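Local coordinates for fusolin (PDB 4X27), which enhances the virulence of entomopoxviruses, crystallises in vivo into viral spindles, and probably acts on chitin as a copper-dependent lytic polysaccharide monooxygenase, at residues I122-N127 / F233-G238; C139-H144 / C189-L194. All blocks are in the same frame, centred on the assembly; numbering follows the deposited sequence.

Interaction 1. Residues I122-N127 / F233-G238; sequences IPLQDN and FAHRLG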
ATOM      1  N   ILE A 122      -1.209  -5.557  10.388  1.00  8.27           N
ATOM      2  CA  ILE A 122      -1.021  -4.934  11.707  1.00  6.60           C
ATOM      3  C   ILE A 122      -1.432  -3.445  11.619  1.00 13.67           C
ATOM      4  O   ILE A 122      -0.798  -2.691  10.898  1.00 12.48           O
ATOM      5  CB  ILE A 122       0.446  -5.135  12.196  1.00  7.43           C
ATOM      6  CG1 ILE A 122       0.765  -6.643  12.273  1.00  5.61           C
ATOM      7  CG2 ILE A 122       0.712  -4.385  13.548  1.00  5.17           C
ATOM      8  CD1 ILE A 122       2.124  -6.986  12.311  1.00  6.99           C
ATOM      9  N   PRO A 123      -2.475  -2.983  12.336  1.00 15.41           N
ATOM     10  CA  PRO A 123      -2.875  -1.567  12.200  1.00 16.57           C
ATOM     11  C   PRO A 123      -1.936  -0.611  12.927  1.00 22.94           C
ATOM     12  O   PRO A 123      -1.252  -1.001  13.870  1.00 22.94           O
ATOM     13  CB  PRO A 123      -4.288  -1.533  12.802  1.00 17.98           C
ATOM     14  CG  PRO A 123      -4.691  -2.991  12.969  1.00 21.57           C
ATOM     15  CD  PRO A 123      -3.401  -3.703  13.228  1.00 16.72           C
ATOM     16  N   LEU A 124      -1.868   0.629  12.445  1.00 21.28           N
ATOM     17  CA  LEU A 124      -1.047   1.669  13.063  1.00 21.89           C
ATOM     18  C   LEU A 124      -1.957   2.593  13.847  1.00 29.11           C
ATOM     19  O   LEU A 124      -3.008   3.012  13.333  1.00 30.07           O
ATOM     20  CB  LEU A 124      -0.213   2.477  12.033  1.00 21.18           C
ATOM     21  CG  LEU A 124       0.970   1.794  11.352  1.00 24.00           C
ATOM     22  CD1 LEU A 124       1.568   2.693  10.313  1.00 22.80           C
ATOM     23  CD2 LEU A 124       2.045   1.420  12.345  1.00 26.26           C
ATOM     24  N   GLN A 125      -1.567   2.903  15.090  1.00 26.02           N
ATOM     25  CA  GLN A 125      -2.355   3.802  15.939  1.00 25.49           C
ATOM     26  C   GLN A 125      -1.876   5.234  15.768  1.00 28.30           C
ATOM     27  O   GLN A 125      -2.616   6.186  16.025  1.00 28.37           O
ATOM     28  CB  GLN A 125      -2.274   3.356  17.409  1.00 26.69           C
ATOM     29  CG  GLN A 125      -3.609   2.832  17.961  1.00 41.67           C
ATOM     30  CD  GLN A 125      -4.190   1.668  17.179  1.00 50.50           C
ATOM     31  OE1 GLN A 125      -3.723   0.527  17.278  1.00 42.49           O
ATOM     32  NE2 GLN A 125      -5.227   1.936  16.387  1.00 35.66           N
ATOM     33  N   ASP A 126      -0.632   5.366  15.295  1.00 23.23           N
ATOM     34  CA  ASP A 126       0.092   6.603  15.036  1.00 21.01           C
ATOM     35  C   ASP A 126       0.962   6.333  13.802  1.00 19.49           C
ATOM     36  O   ASP A 126       1.820   5.461  13.858  1.00 19.66           O
ATOM     37  CB  ASP A 126       0.919   6.953  16.297  1.00 23.11           C
ATOM     38  CG  ASP A 126       1.709   8.254  16.289  1.00 39.08           C
ATOM     39  OD1 ASP A 126       1.451   9.103  15.410  1.00 39.45           O
ATOM     40  OD2 ASP A 126       2.562   8.439  17.200  1.00 46.53           O
ATOM     41  N   ASN A 127       0.705   7.020  12.677  1.00 11.22           N
ATOM     42  CA  ASN A 127       1.457   6.804  11.446  1.00  9.46           C
ATOM     43  C   ASN A 127       2.894   7.363  11.513  1.00 12.90           C
ATOM     44  O   ASN A 127       3.664   7.148  10.578  1.00 13.13           O
ATOM     45  CB  ASN A 127       0.703   7.371  10.215  1.00  5.11           C
ATOM     46  CG  ASN A 127      -0.618   6.689   9.899  1.00 23.46           C
ATOM     47  OD1 ASN A 127      -0.788   5.494  10.127  1.00 11.21           O
ATOM     48  ND2 ASN A 127      -1.577   7.419   9.308  1.00 18.45           N
ATOM     49  N   PHE A 233       1.680  -3.096   7.367  1.00  7.09           N
ATOM     50  CA  PHE A 233       1.151  -2.152   8.353  1.00  7.03           C
ATOM     51  C   PHE A 233      -0.006  -1.363   7.724  1.00 10.80           C
ATOM     52  O   PHE A 233       0.135  -0.864   6.606  1.00 10.89           O
ATOM     53  CB  PHE A 233       2.247  -1.214   8.899  1.00  7.71           C
ATOM     54  CG  PHE A 233       3.247  -1.903   9.794  1.00  7.73           C
ATOM     55  CD1 PHE A 233       2.861  -2.432  11.019  1.00  9.76           C
ATOM     56  CD2 PHE A 233       4.582  -2.011   9.419  1.00  8.36           C
ATOM     57  CE1 PHE A 233       3.788  -3.087  11.840  1.00  9.29           C
ATOM     58  CE2 PHE A 233       5.507  -2.662  10.247  1.00  9.87           C
ATOM     59  CZ  PHE A 233       5.096  -3.204  11.443  1.00  7.33           C
ATOM     60  N   ALA A 234      -1.159  -1.324   8.397  1.00  6.75           N
ATOM     61  CA  ALA A 234      -2.300  -0.564   7.896  1.00  7.22           C
ATOM     62  C   ALA A 234      -2.237   0.832   8.486  1.00 13.25           C
ATOM     63  O   ALA A 234      -2.092   0.983   9.695  1.00 13.51           O
ATOM     64  CB  ALA A 234      -3.616  -1.241   8.236  1.00  7.16           C
ATOM     65  N   HIS A 235      -2.302   1.847   7.640  1.00  9.74           N
ATOM     66  CA  HIS A 235      -2.231   3.224   8.105  1.00  9.38           C
ATOM     67  C   HIS A 235      -3.528   3.670   8.730  1.00 13.54           C
ATOM     68  O   HIS A 235      -4.607   3.271   8.299  1.00 14.81           O
ATOM     69  CB  HIS A 235      -1.875   4.177   6.947  1.00  9.48           C
ATOM     70  CG  HIS A 235      -0.504   3.973   6.405  1.00 13.19           C
ATOM     71  ND1 HIS A 235      -0.277   3.181   5.283  1.00 15.45           N
ATOM     72  CD2 HIS A 235       0.678   4.451   6.855  1.00 15.33           C
ATOM     73  CE1 HIS A 235       1.029   3.202   5.091  1.00 15.05           C
ATOM     74  NE2 HIS A 235       1.645   3.954   6.017  1.00 15.61           N
ATOM     75  N   ARG A 236      -3.413   4.513   9.741  1.00  9.89           N
ATOM     76  CA  ARG A 236      -4.532   5.194  10.387  1.00 10.02           C
ATOM     77  C   ARG A 236      -5.043   6.254   9.391  1.00 14.35           C
ATOM     78  O   ARG A 236      -4.245   6.829   8.630  1.00 13.74           O
ATOM     79  CB  ARG A 236      -4.064   5.837  11.711  1.00 10.53           C
ATOM     80  CG  ARG A 236      -5.193   6.351  12.597  1.00 29.76           C
ATOM     81  CD  ARG A 236      -4.652   7.293  13.658  1.00 43.91           C
ATOM     82  NE  ARG A 236      -5.706   7.856  14.504  1.00 50.31           N
ATOM     83  CZ  ARG A 236      -6.306   9.026  14.290  1.00 64.76           C
ATOM     84  NH1 ARG A 236      -5.977   9.770  13.236  1.00 34.12           N
ATOM     85  NH2 ARG A 236      -7.248   9.456  15.124  1.00 58.11           N
ATOM     86  N   LEU A 237      -6.358   6.488   9.381  1.00  9.93           N
ATOM     87  CA  LEU A 237      -6.991   7.441   8.485  1.00  8.30           C
ATOM     88  C   LEU A 237      -7.216   8.758   9.175  1.00 10.93           C
ATOM     89  O   LEU A 237      -7.244   8.823  10.405  1.00 11.05           O
ATOM     90  CB  LEU A 237      -8.321   6.880   7.966  1.00  8.23           C
ATOM     91  CG  LEU A 237      -8.280   5.527   7.213  1.00 10.94           C
ATOM     92  CD1 LEU A 237      -9.673   5.122   6.780  1.00 10.02           C
ATOM     93  CD2 LEU A 237      -7.348   5.571   6.005  1.00  9.20           C
ATOM     94  N   GLY A 238      -7.353   9.808   8.380  1.00  6.95           N
ATOM     95  CA  GLY A 238      -7.577  11.148   8.894  1.00  6.81           C
ATOM     96  C   GLY A 238      -6.315  11.970   8.931  1.00 12.39           C
ATOM     97  O   GLY A 238      -5.260  11.531   8.456  1.00 12.46           O
TER
HETATM   98  O   HOH W   1      -4.962   1.559  11.547  1.00 25.40           O
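Ile122 and Phe233 pair in parallel where strands 120-123 and 223-234 run out of the fibronectin type III-like β-fold. Ala234 N donates to Ile122 O at 2.9 Å, reaching the oxygen from above its carbonyl plane. One step on, Leu124 N returns a bond to Ala234 O at 2.8 Å. Ile122 and Phe233 lie side by side on the same face of the sheet. There Ile122 CG2 meets Phe233 CE1.

Leu124, two residues past Ile122, leaves the strand and points toward the other segment. Its CB and CG both pass close to Ala234 O, and CG also approaches Phe233 CB. Its branches then part: CD2 comes near Phe233 CD1 at 4.2 Å, and CD1 reaches His235 CD2 at 4.0 Å. The leucine thus crosses the phenylalanine at about a right angle but runs alongside the histidine. Leu124 and Phe233 also touch Val132 of strand 131-140. His235 NE2 bonds to Gln206, and its ring stacks on Tyr161 of the second subunit.

Beyond the strands, a single amide takes over from backbone pairing. With CG of Asn127 anti to its carbonyl carbon (chi1 -65°), the amide lies alongside the Arg236 backbone, with Arg236 O in its plane, and is gripped twice. Bonds at both ends should fix its rotation. Water 1 bridges the two segments loosely, donating to Leu124 O and weakly to Ala234 O. In the amide pair, Arg236 N meets a lone pair of Asn127 OD1 at 2.8 Å, in the carbonyl plane, and Asn127 ND2 donates to Arg236 O at 2.8 Å.

Interaction 2. Residues C139-H144 / C189-L194; sequences CPTAIH and CNANNL. With CU (copper (II) ion), chain B.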
ATOM      1  N   CYS A 139       5.952 -21.834  17.049  1.00  9.65           N
ATOM      2  CA  CYS A 139       5.300 -23.070  17.456  1.00 10.44           C
ATOM      3  C   CYS A 139       6.236 -24.281  17.314  1.00 12.79           C
ATOM      4  O   CYS A 139       6.389 -24.782  16.203  1.00 10.95           O
ATOM      5  CB  CYS A 139       4.035 -23.260  16.624  1.00 12.49           C
ATOM      6  SG  CYS A 139       3.046 -24.717  17.059  1.00 17.22           S
ATOM      7  N   PRO A 140       6.815 -24.832  18.404  1.00 10.26           N
ATOM      8  CA  PRO A 140       7.638 -26.039  18.240  1.00  9.89           C
ATOM      9  C   PRO A 140       6.763 -27.288  18.307  1.00 14.18           C
ATOM     10  O   PRO A 140       6.185 -27.584  19.360  1.00 15.60           O
ATOM     11  CB  PRO A 140       8.624 -25.957  19.409  1.00 11.63           C
ATOM     12  CG  PRO A 140       7.928 -25.093  20.469  1.00 15.69           C
ATOM     13  CD  PRO A 140       6.733 -24.424  19.824  1.00 11.60           C
ATOM     14  N   THR A 141       6.652 -28.022  17.191  1.00  8.33           N
ATOM     15  CA  THR A 141       5.854 -29.245  17.182  1.00  7.52           C
ATOM     16  C   THR A 141       6.669 -30.388  17.827  1.00  9.96           C
ATOM     17  O   THR A 141       6.080 -31.331  18.323  1.00 10.18           O
ATOM     18  CB  THR A 141       5.335 -29.573  15.761  1.00 13.04           C
ATOM     19  OG1 THR A 141       6.378 -30.120  14.966  1.00 12.61           O
ATOM     20  CG2 THR A 141       4.720 -28.362  15.067  1.00  7.94           C
ATOM     21  N   ALA A 142       8.019 -30.267  17.823  1.00  5.88           N
ATOM     22  CA  ALA A 142       9.040 -31.132  18.406  1.00  5.45           C
ATOM     23  C   ALA A 142      10.014 -30.241  19.183  1.00 11.74           C
ATOM     24  O   ALA A 142      10.526 -29.281  18.621  1.00 11.25           O
ATOM     25  CB  ALA A 142       9.774 -31.919  17.303  1.00  6.30           C
ATOM     26  N   ILE A 143      10.232 -30.532  20.476  1.00 10.81           N
ATOM     27  CA  ILE A 143      11.103 -29.756  21.364  1.00 11.55           C
ATOM     28  C   ILE A 143      12.583 -30.092  21.122  1.00 15.37           C
ATOM     29  O   ILE A 143      12.983 -31.255  21.220  1.00 15.13           O
ATOM     30  CB  ILE A 143      10.713 -29.952  22.877  1.00 15.01           C
ATOM     31  CG1 ILE A 143       9.210 -29.609  23.157  1.00 14.74           C
ATOM     32  CG2 ILE A 143      11.658 -29.173  23.819  1.00 13.61           C
ATOM     33  CD1 ILE A 143       8.766 -28.069  22.814  1.00 12.46           C
ATOM     34  N   HIS A 144      13.389 -29.055  20.841  1.00 11.89           N
ATOM     35  CA  HIS A 144      14.831 -29.187  20.639  1.00 11.07           C
ATOM     36  C   HIS A 144      15.590 -28.092  21.341  1.00 12.51           C
ATOM     37  O   HIS A 144      15.300 -26.912  21.141  1.00 11.13           O
ATOM     38  CB  HIS A 144      15.229 -29.168  19.154  1.00 11.78           C
ATOM     39  CG  HIS A 144      14.530 -30.161  18.293  1.00 15.17           C
ATOM     40  ND1 HIS A 144      14.519 -31.509  18.604  1.00 17.23           N
ATOM     41  CD2 HIS A 144      13.902 -29.973  17.110  1.00 17.10           C
ATOM     42  CE1 HIS A 144      13.849 -32.092  17.626  1.00 16.87           C
ATOM     43  NE2 HIS A 144      13.447 -31.202  16.709  1.00 17.21           N
ATOM     44  N   CYS A 189      -0.571 -21.552  18.556  1.00 14.42           N
ATOM     45  CA  CYS A 189       0.118 -22.838  18.453  1.00 14.34           C
ATOM     46  C   CYS A 189      -0.635 -23.930  19.239  1.00 19.32           C
ATOM     47  O   CYS A 189      -0.943 -23.759  20.424  1.00 16.88           O
ATOM     48  CB  CYS A 189       1.569 -22.709  18.908  1.00 14.15           C
ATOM     49  SG  CYS A 189       2.486 -24.278  18.963  1.00 17.55           S
ATOM     50  N   ASN A 190      -0.945 -25.046  18.558  1.00 18.42           N
ATOM     51  CA  ASN A 190      -1.637 -26.179  19.172  1.00 19.21           C
ATOM     52  C   ASN A 190      -0.868 -27.458  18.859  1.00 25.62           C
ATOM     53  O   ASN A 190      -1.230 -28.197  17.947  1.00 28.36           O
ATOM     54  CB  ASN A 190      -3.096 -26.250  18.714  1.00 22.39           C
ATOM     55  CG  ASN A 190      -4.008 -25.296  19.451  1.00 56.42           C
ATOM     56  OD1 ASN A 190      -4.322 -24.200  18.970  1.00 48.25           O
ATOM     57  ND2 ASN A 190      -4.470 -25.701  20.633  1.00 52.09           N
ATOM     58  N   ALA A 191       0.235 -27.685  19.576  1.00 21.61           N
ATOM     59  CA  ALA A 191       1.095 -28.849  19.374  1.00 21.20           C
ATOM     60  C   ALA A 191       1.440 -29.460  20.718  1.00 26.15           C
ATOM     61  O   ALA A 191       1.179 -30.647  20.957  1.00 26.19           O
ATOM     62  CB  ALA A 191       2.355 -28.446  18.614  1.00 21.70           C
ATOM     63  N   ASN A 192       2.007 -28.636  21.611  1.00 21.80           N
ATOM     64  CA  ASN A 192       2.329 -29.031  22.975  1.00 20.17           C
ATOM     65  C   ASN A 192       2.129 -27.799  23.882  1.00 20.83           C
ATOM     66  O   ASN A 192       1.607 -26.776  23.424  1.00 19.19           O
ATOM     67  CB  ASN A 192       3.730 -29.676  23.081  1.00 21.06           C
ATOM     68  CG  ASN A 192       4.900 -28.846  22.621  1.00 30.09           C
ATOM     69  OD1 ASN A 192       5.350 -27.932  23.315  1.00 16.03           O
ATOM     70  ND2 ASN A 192       5.499 -29.246  21.507  1.00 20.14           N
ATOM     71  N   ASN A 193       2.475 -27.916  25.161  1.00 15.74           N
ATOM     72  CA  ASN A 193       2.286 -26.840  26.120  1.00 14.60           C
ATOM     73  C   ASN A 193       3.225 -25.644  25.871  1.00 16.53           C
ATOM     74  O   ASN A 193       2.932 -24.546  26.353  1.00 16.91           O
ATOM     75  CB  ASN A 193       2.500 -27.386  27.563  1.00  9.98           C
ATOM     76  CG  ASN A 193       3.925 -27.803  27.859  1.00 30.35           C
ATOM     77  OD1 ASN A 193       4.555 -28.558  27.112  1.00 27.57           O
ATOM     78  ND2 ASN A 193       4.460 -27.341  28.971  1.00 22.08           N
ATOM     79  N   LEU A 194       4.347 -25.862  25.139  1.00 11.24           N
ATOM     80  CA  LEU A 194       5.414 -24.879  24.940  1.00 10.59           C
ATOM     81  C   LEU A 194       5.449 -24.153  23.590  1.00 11.74           C
ATOM     82  O   LEU A 194       5.117 -24.716  22.554  1.00 10.41           O
ATOM     83  CB  LEU A 194       6.790 -25.540  25.143  1.00 10.58           C
ATOM     84  CG  LEU A 194       7.090 -26.212  26.480  1.00 14.89           C
ATOM     85  CD1 LEU A 194       8.480 -26.849  26.456  1.00 14.42           C
ATOM     86  CD2 LEU A 194       6.952 -25.239  27.629  1.00 17.41           C
TER
HETATM   87 CU    CU B 401      12.382 -31.196  14.835  0.79 16.85          CU
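The amide of Asn192 lies between Pro140 O and Ile143 CD1, which stand obliquely on opposite sides of its plane. Asn192 ND2 approaches Pro140 O at 2.8 Å, but the angle at the hydrogen is only 115° and the bond is weak. Ile143 CD1 meets both ends of the amide, 3.5 Å from Asn192 OD1 and slightly farther from Asn192 ND2. The second flat group is the ring of His144, which has Ala142 O over one face, offset toward its rim. At the ring's edge, His144 NE2 binds copper at 2.2 Å. His1 binds the same ion, consistent with the histidine brace of lytic polysaccharide monooxygenases.

Asn192 CG sits between the backbone N and the carbonyl carbon (chi1 58°). From there Asn192 OD1 accepts from Leu194 N at 2.9 Å, which makes an Asx turn. The turn brings Leu194 back to the first segment: Leu194 CD1 meets Ile143 CD1, and Leu194 O comes within 3.2 Å of Pro140 CD.

At the other end the join is covalent. Cys139 SG and Cys189 SG form a buried disulfide, and each sulfur is anti to its own backbone N. Ala191 CB packs beside the disulfide, 4.1 Å from Cys139 SG, and also meets Thr141 CA.

The disulfide ties the end of strand 131-140 to the loop that leads into strand 194-203. Leu180 of strand 180-182 packs on Pro140, Ile143 and Leu194, while Tyr3 and Thr5 of strand 2-6 touch Cys139.

In the fold
Interaction 2 is nested within the chain loop that interaction 1 closes. Their centres are 33 Å apart, and their nearest atoms about 16 Å, so they do not touch. Strand 131-140 connects them. Near its start, Val132 and Ile134 pack against Ile122, Leu124 and Phe233 of interaction 1. Its end carries Cys139 and Pro140 into interaction 2. Only interaction 2 supplies a copper ligand, His144, which completes the site with His1. Interaction 1 instead meets the second subunit, through His235 and Pro123 among others. The side chain of Gln125 lies about 11 Å from a bound copper ion, but not the one held by His144.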